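Local atomic coordinates of N-(5'-phosphoribosyl)anthranilate isomerase (Jonesia denitrificans, PDB entry 4WUI), a protein that probably catalyses the isomerisation of N-(5-phospho-beta-D-ribosyl)anthranilate to 1-(2-carboxyphenylamino)-1-deoxy-D-ribulose 5-phosphate, a step of tryptophan biosynthesis. Residues P101-L115 with A119-Q131. Sequence-based numbering, arbitrary orientation. Where two conformers were deposited one is given.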
loop_
_atom_site.group_PDB
_atom_site.type_symbol
_atom_site.label_atom_id
_atom_site.label_comp_id
_atom_site.label_asym_id
_atom_site.label_seq_id
_atom_site.Cartn_x
_atom_site.Cartn_y
_atom_site.Cartn_z
ATOM N N PRO A 101 -4.604 -1.150 16.721
ATOM C CA PRO A 101 -4.639 -2.606 16.471
ATOM C C PRO A 101 -3.813 -3.109 15.286
ATOM O O PRO A 101 -3.295 -4.236 15.353
ATOM C CB PRO A 101 -6.140 -2.878 16.238
ATOM C CG PRO A 101 -6.788 -1.867 17.114
ATOM C CD PRO A 101 -5.972 -0.632 16.908
ATOM N N ARG A 102 -3.693 -2.308 14.228
ATOM C CA ARG A 102 -3.092 -2.746 12.962
ATOM C C ARG A 102 -2.185 -1.660 12.439
ATOM O O ARG A 102 -2.654 -0.615 12.013
ATOM C CB ARG A 102 -4.169 -3.077 11.934
ATOM C CG ARG A 102 -5.210 -4.087 12.396
ATOM C CD ARG A 102 -6.201 -4.441 11.308
ATOM N NE ARG A 102 -5.539 -5.155 10.239
ATOM C CZ ARG A 102 -6.098 -5.388 9.067
ATOM N NH1 ARG A 102 -7.358 -5.036 8.825
ATOM N NH2 ARG A 102 -5.397 -5.962 8.111
ATOM N N VAL A 103 -0.874 -1.898 12.536
ATOM C CA VAL A 103 0.155 -0.953 12.096
ATOM C C VAL A 103 1.024 -1.607 11.046
ATOM O O VAL A 103 1.483 -2.742 11.231
ATOM C CB VAL A 103 0.983 -0.423 13.280
ATOM C CG1 VAL A 103 2.130 0.460 12.807
ATOM C CG2 VAL A 103 0.066 0.310 14.275
ATOM N N TRP A 104 1.233 -0.912 9.935
ATOM C CA TRP A 104 2.103 -1.361 8.855
ATOM C C TRP A 104 3.337 -0.465 8.816
ATOM O O TRP A 104 3.235 0.744 8.954
ATOM C CB TRP A 104 1.386 -1.355 7.517
ATOM C CG TRP A 104 0.247 -2.310 7.400
ATOM C CD1 TRP A 104 -0.198 -3.204 8.311
ATOM C CD2 TRP A 104 -0.561 -2.484 6.247
ATOM N NE1 TRP A 104 -1.249 -3.913 7.815
ATOM C CE2 TRP A 104 -1.491 -3.502 6.536
ATOM C CE3 TRP A 104 -0.603 -1.852 5.007
ATOM C CZ2 TRP A 104 -2.477 -3.887 5.629
ATOM C CZ3 TRP A 104 -1.570 -2.258 4.110
ATOM C CH2 TRP A 104 -2.499 -3.241 4.423
ATOM N N ARG A 105 4.489 -1.103 8.641
ATOM C CA ARG A 105 5.796 -0.485 8.536
ATOM C C ARG A 105 6.147 -0.466 7.026
ATOM O O ARG A 105 6.209 -1.487 6.395
ATOM C CB ARG A 105 6.846 -1.278 9.417
ATOM C CG ARG A 105 8.275 -0.754 9.356
ATOM C CD ARG A 105 9.171 -1.275 10.443
ATOM N NE ARG A 105 9.429 -2.703 10.383
ATOM C CZ ARG A 105 10.494 -3.282 9.843
ATOM N NH1 ARG A 105 11.396 -2.594 9.189
ATOM N NH2 ARG A 105 10.591 -4.592 9.896
ATOM N N ALA A 106 6.305 0.685 6.405
ATOM C CA ALA A 106 6.793 0.780 5.049
ATOM C C ALA A 106 8.281 1.149 5.040
ATOM O O ALA A 106 8.744 1.911 5.894
ATOM C CB ALA A 106 5.982 1.814 4.240
ATOM N N THR A 107 9.030 0.596 4.080
ATOM C CA THR A 107 10.438 0.909 3.908
ATOM C C THR A 107 10.851 0.671 2.474
ATOM O O THR A 107 10.075 0.225 1.643
ATOM C CB THR A 107 11.322 0.052 4.830
ATOM O OG1 THR A 107 12.667 0.552 4.823
ATOM C CG2 THR A 107 11.297 -1.419 4.447
ATOM N N SER A 108 12.092 0.966 2.160
ATOM C CA SER A 108 12.524 0.712 0.806
ATOM C C SER A 108 13.829 0.009 0.833
ATOM O O SER A 108 14.540 0.062 1.809
ATOM C CB SER A 108 12.643 2.003 0.063
ATOM O OG SER A 108 13.634 2.746 0.703
ATOM N N LEU A 109 14.156 -0.683 -0.245
ATOM C CA LEU A 109 15.363 -1.477 -0.191
ATOM C C LEU A 109 16.616 -0.660 -0.098
ATOM O O LEU A 109 17.596 -1.105 0.508
ATOM C CB LEU A 109 15.446 -2.424 -1.374
ATOM C CG LEU A 109 14.576 -3.659 -1.169
ATOM C CD1 LEU A 109 14.703 -4.535 -2.371
ATOM C CD2 LEU A 109 14.963 -4.461 0.089
ATOM N N SER A 110 16.585 0.546 -0.658
ATOM C CA SER A 110 17.767 1.401 -0.646
ATOM C C SER A 110 18.062 1.889 0.763
ATOM O O SER A 110 19.158 2.379 1.032
ATOM C CB SER A 110 17.582 2.598 -1.581
ATOM O OG SER A 110 16.397 3.303 -1.258
ATOM N N ALA A 111 17.100 1.759 1.668
ATOM C CA ALA A 111 17.299 2.207 3.047
ATOM C C ALA A 111 17.939 1.129 3.918
ATOM O O ALA A 111 18.028 1.299 5.136
ATOM C CB ALA A 111 15.978 2.644 3.659
ATOM N N SER A 112 18.371 0.032 3.299
ATOM C CA SER A 112 18.893 -1.133 4.034
ATOM C C SER A 112 18.027 -1.491 5.266
ATOM O O SER A 112 18.497 -1.534 6.405
ATOM C CB SER A 112 20.347 -0.869 4.441
ATOM O OG SER A 112 20.988 -2.043 4.917
ATOM N N PRO A 113 16.745 -1.747 5.040
ATOM C CA PRO A 113 15.836 -1.908 6.174
ATOM C C PRO A 113 15.943 -3.245 6.870
ATOM O O PRO A 113 16.475 -4.210 6.333
ATOM C CB PRO A 113 14.463 -1.797 5.533
ATOM C CG PRO A 113 14.671 -2.320 4.142
ATOM C CD PRO A 113 16.049 -1.853 3.748
ATOM N N ASN A 114 15.384 -3.295 8.066
ATOM C CA ASN A 114 15.155 -4.552 8.752
ATOM C C ASN A 114 14.020 -5.258 8.014
ATOM O O ASN A 114 12.907 -4.742 7.979
ATOM C CB ASN A 114 14.792 -4.284 10.216
ATOM C CG ASN A 114 14.668 -5.563 11.038
ATOM O OD1 ASN A 114 14.336 -6.621 10.504
ATOM N ND2 ASN A 114 14.882 -5.460 12.342
ATOM N N LEU A 115 14.287 -6.439 7.465
ATOM C CA LEU A 115 13.336 -7.165 6.636
ATOM C C LEU A 115 12.564 -8.237 7.401
ATOM O O LEU A 115 11.835 -9.038 6.780
ATOM C CB LEU A 115 14.085 -7.821 5.470
ATOM C CG LEU A 115 14.862 -6.877 4.552
ATOM C CD1 LEU A 115 15.823 -7.618 3.599
ATOM C CD2 LEU A 115 13.862 -6.078 3.785
ATOM N N ALA A 119 9.287 -7.073 13.629
ATOM C CA ALA A 119 10.413 -6.689 14.456
ATOM C C ALA A 119 10.112 -5.546 15.403
ATOM O O ALA A 119 10.685 -5.494 16.479
ATOM C CB ALA A 119 11.577 -6.318 13.582
ATOM N N TYR A 120 9.242 -4.618 15.001
ATOM C CA TYR A 120 8.892 -3.457 15.814
ATOM C C TYR A 120 7.401 -3.390 16.109
ATOM O O TYR A 120 6.882 -2.317 16.404
ATOM C CB TYR A 120 9.418 -2.157 15.156
ATOM C CG TYR A 120 10.872 -2.287 14.848
ATOM C CD1 TYR A 120 11.807 -2.445 15.867
ATOM C CD2 TYR A 120 11.337 -2.333 13.550
ATOM C CE1 TYR A 120 13.150 -2.641 15.594
ATOM C CE2 TYR A 120 12.683 -2.509 13.278
ATOM C CZ TYR A 120 13.576 -2.679 14.304
ATOM O OH TYR A 120 14.920 -2.886 14.012
ATOM N N GLY A 121 6.724 -4.538 16.077
ATOM C CA GLY A 121 5.315 -4.636 16.402
ATOM C C GLY A 121 4.353 -4.535 15.228
ATOM O O GLY A 121 3.152 -4.705 15.403
ATOM N N GLU A 122 4.859 -4.265 14.038
ATOM C CA GLU A 122 3.981 -4.132 12.881
ATOM C C GLU A 122 3.371 -5.480 12.492
ATOM O O GLU A 122 3.953 -6.549 12.664
ATOM C CB GLU A 122 4.732 -3.533 11.719
ATOM C CG GLU A 122 5.728 -4.431 11.059
ATOM C CD GLU A 122 7.093 -4.525 11.723
ATOM O OE1 GLU A 122 7.351 -3.991 12.825
ATOM O OE2 GLU A 122 7.967 -5.184 11.094
ATOM N N GLU A 123 2.178 -5.398 11.923
ATOM C CA GLU A 123 1.460 -6.509 11.355
ATOM C C GLU A 123 2.031 -6.965 10.013
ATOM O O GLU A 123 1.938 -8.136 9.641
ATOM C CB GLU A 123 0.009 -5.993 11.110
ATOM C CG GLU A 123 -0.925 -6.946 10.458
ATOM C CD GLU A 123 -2.275 -6.278 10.309
ATOM O OE1 GLU A 123 -2.981 -6.172 11.314
ATOM O OE2 GLU A 123 -2.658 -5.889 9.193
ATOM N N LEU A 124 2.551 -6.006 9.260
ATOM C CA LEU A 124 2.921 -6.200 7.871
ATOM C C LEU A 124 3.990 -5.180 7.529
ATOM O O LEU A 124 3.991 -4.063 8.063
ATOM C CB LEU A 124 1.663 -6.028 7.023
ATOM C CG LEU A 124 1.834 -6.045 5.503
ATOM C CD1 LEU A 124 0.594 -6.613 4.852
ATOM C CD2 LEU A 124 2.152 -4.657 4.935
ATOM N N LEU A 125 4.885 -5.569 6.631
ATOM C CA LEU A 125 5.928 -4.723 6.092
ATOM C C LEU A 125 5.671 -4.451 4.599
ATOM O O LEU A 125 5.432 -5.392 3.841
ATOM C CB LEU A 125 7.254 -5.463 6.241
ATOM C CG LEU A 125 8.532 -4.794 5.837
ATOM C CD1 LEU A 125 8.770 -3.548 6.620
ATOM C CD2 LEU A 125 9.681 -5.768 6.074
ATOM N N LEU A 126 5.713 -3.186 4.200
ATOM C CA LEU A 126 5.594 -2.819 2.805
ATOM C C LEU A 126 7.019 -2.484 2.353
ATOM O O LEU A 126 7.672 -1.608 2.944
ATOM C CB LEU A 126 4.600 -1.680 2.657
ATOM C CG LEU A 126 4.362 -1.236 1.226
ATOM C CD1 LEU A 126 3.003 -0.589 1.146
ATOM C CD2 LEU A 126 5.411 -0.245 0.812
ATOM N N LEU A 127 7.502 -3.211 1.343
ATOM C CA LEU A 127 8.857 -3.062 0.837
ATOM C C LEU A 127 8.807 -2.464 -0.556
ATOM O O LEU A 127 8.273 -3.088 -1.481
ATOM C CB LEU A 127 9.543 -4.414 0.795
ATOM C CG LEU A 127 10.983 -4.439 0.335
ATOM C CD1 LEU A 127 11.826 -3.546 1.220
ATOM C CD2 LEU A 127 11.479 -5.906 0.349
ATOM N N ASP A 128 9.384 -1.277 -0.707
ATOM C CA ASP A 128 9.357 -0.572 -1.994
ATOM C C ASP A 128 10.697 -0.718 -2.680
ATOM O O ASP A 128 11.766 -0.360 -2.126
ATOM C CB ASP A 128 9.022 0.904 -1.788
ATOM C CG ASP A 128 8.718 1.656 -3.085
ATOM O OD1 ASP A 128 8.055 1.092 -3.968
ATOM O OD2 ASP A 128 9.110 2.833 -3.201
ATOM N N ALA A 129 10.625 -1.223 -3.903
ATOM C CA ALA A 129 11.778 -1.529 -4.741
ATOM C C ALA A 129 11.582 -0.784 -6.062
ATOM O O ALA A 129 11.336 -1.387 -7.102
ATOM C CB ALA A 129 11.854 -3.012 -4.994
ATOM N N PRO A 130 11.618 0.551 -6.026
ATOM C CA PRO A 130 11.251 1.391 -7.176
ATOM C C PRO A 130 12.048 1.169 -8.454
ATOM O O PRO A 130 11.502 1.484 -9.525
ATOM C CB PRO A 130 11.460 2.812 -6.639
ATOM C CG PRO A 130 12.370 2.671 -5.530
ATOM C CD PRO A 130 12.008 1.389 -4.880
ATOM N N GLN A 131 13.269 0.646 -8.391
ATOM C CA GLN A 131 14.039 0.478 -9.632
ATOM C C GLN A 131 13.831 -0.888 -10.285
ATOM O O GLN A 131 14.218 -1.085 -11.439
ATOM C CB GLN A 131 15.532 0.728 -9.378
ATOM C CG GLN A 131 15.838 2.149 -8.925
ATOM C CD GLN A 131 15.144 3.189 -9.794
ATOM O OE1 GLN A 131 15.207 3.126 -11.023
ATOM N NE2 GLN A 131 14.461 4.140 -9.157
HETATM O O HOH W 1 -2.465 -6.620 13.779
HETATM O O HOH W 2 0.407 -3.997 14.333
#
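Buried Arg105 reaches across to Glu122 side-on: NE and NH2 both bond OE2, at 3.0 and 2.9 Å, from one face of the carboxylate, whose plane stands 80° from the guanidinium. The far edge of the same group, through NH1 and NH2, grasps the carbonyl O of Asn114, while Leu125 CD1 lies over the guanidinium's centre and Tyr120 CD2 meets its opposite face near the rim. Bonds at two edges and carbon on both faces should hold the guanidinium against rotation. These groups adjoin strands 103-108 and 124-128, neighbours in the closed parallel sheet of a (βα)8 TIM barrel, inclined by 21° and laddered by bonds such as Leu126 N to Arg105 O (2.8 Å). Arg105, Thr107, Leu125 and Leu127 point to the outer, helix-covered face; inside the barrel, Leu124 CB sits over the five-membered ring of Trp104, 3.8 Å from its centroid. The N-terminal end is more open: Arg102 and Glu123, both partly exposed, form a side-on salt bridge, NE donating to OE1 and NH2 to OE2. Buried Trp104 NE1 meets OE2 of Glu123 from the carboxylate's other face, 2.8 Å away and nearly straight, and a water links OE1 to Pro101 O. At the strands' C-terminal ends Asp128 OD1 is hydrogen-bonded to a citrate, probably from the crystallisation liquor.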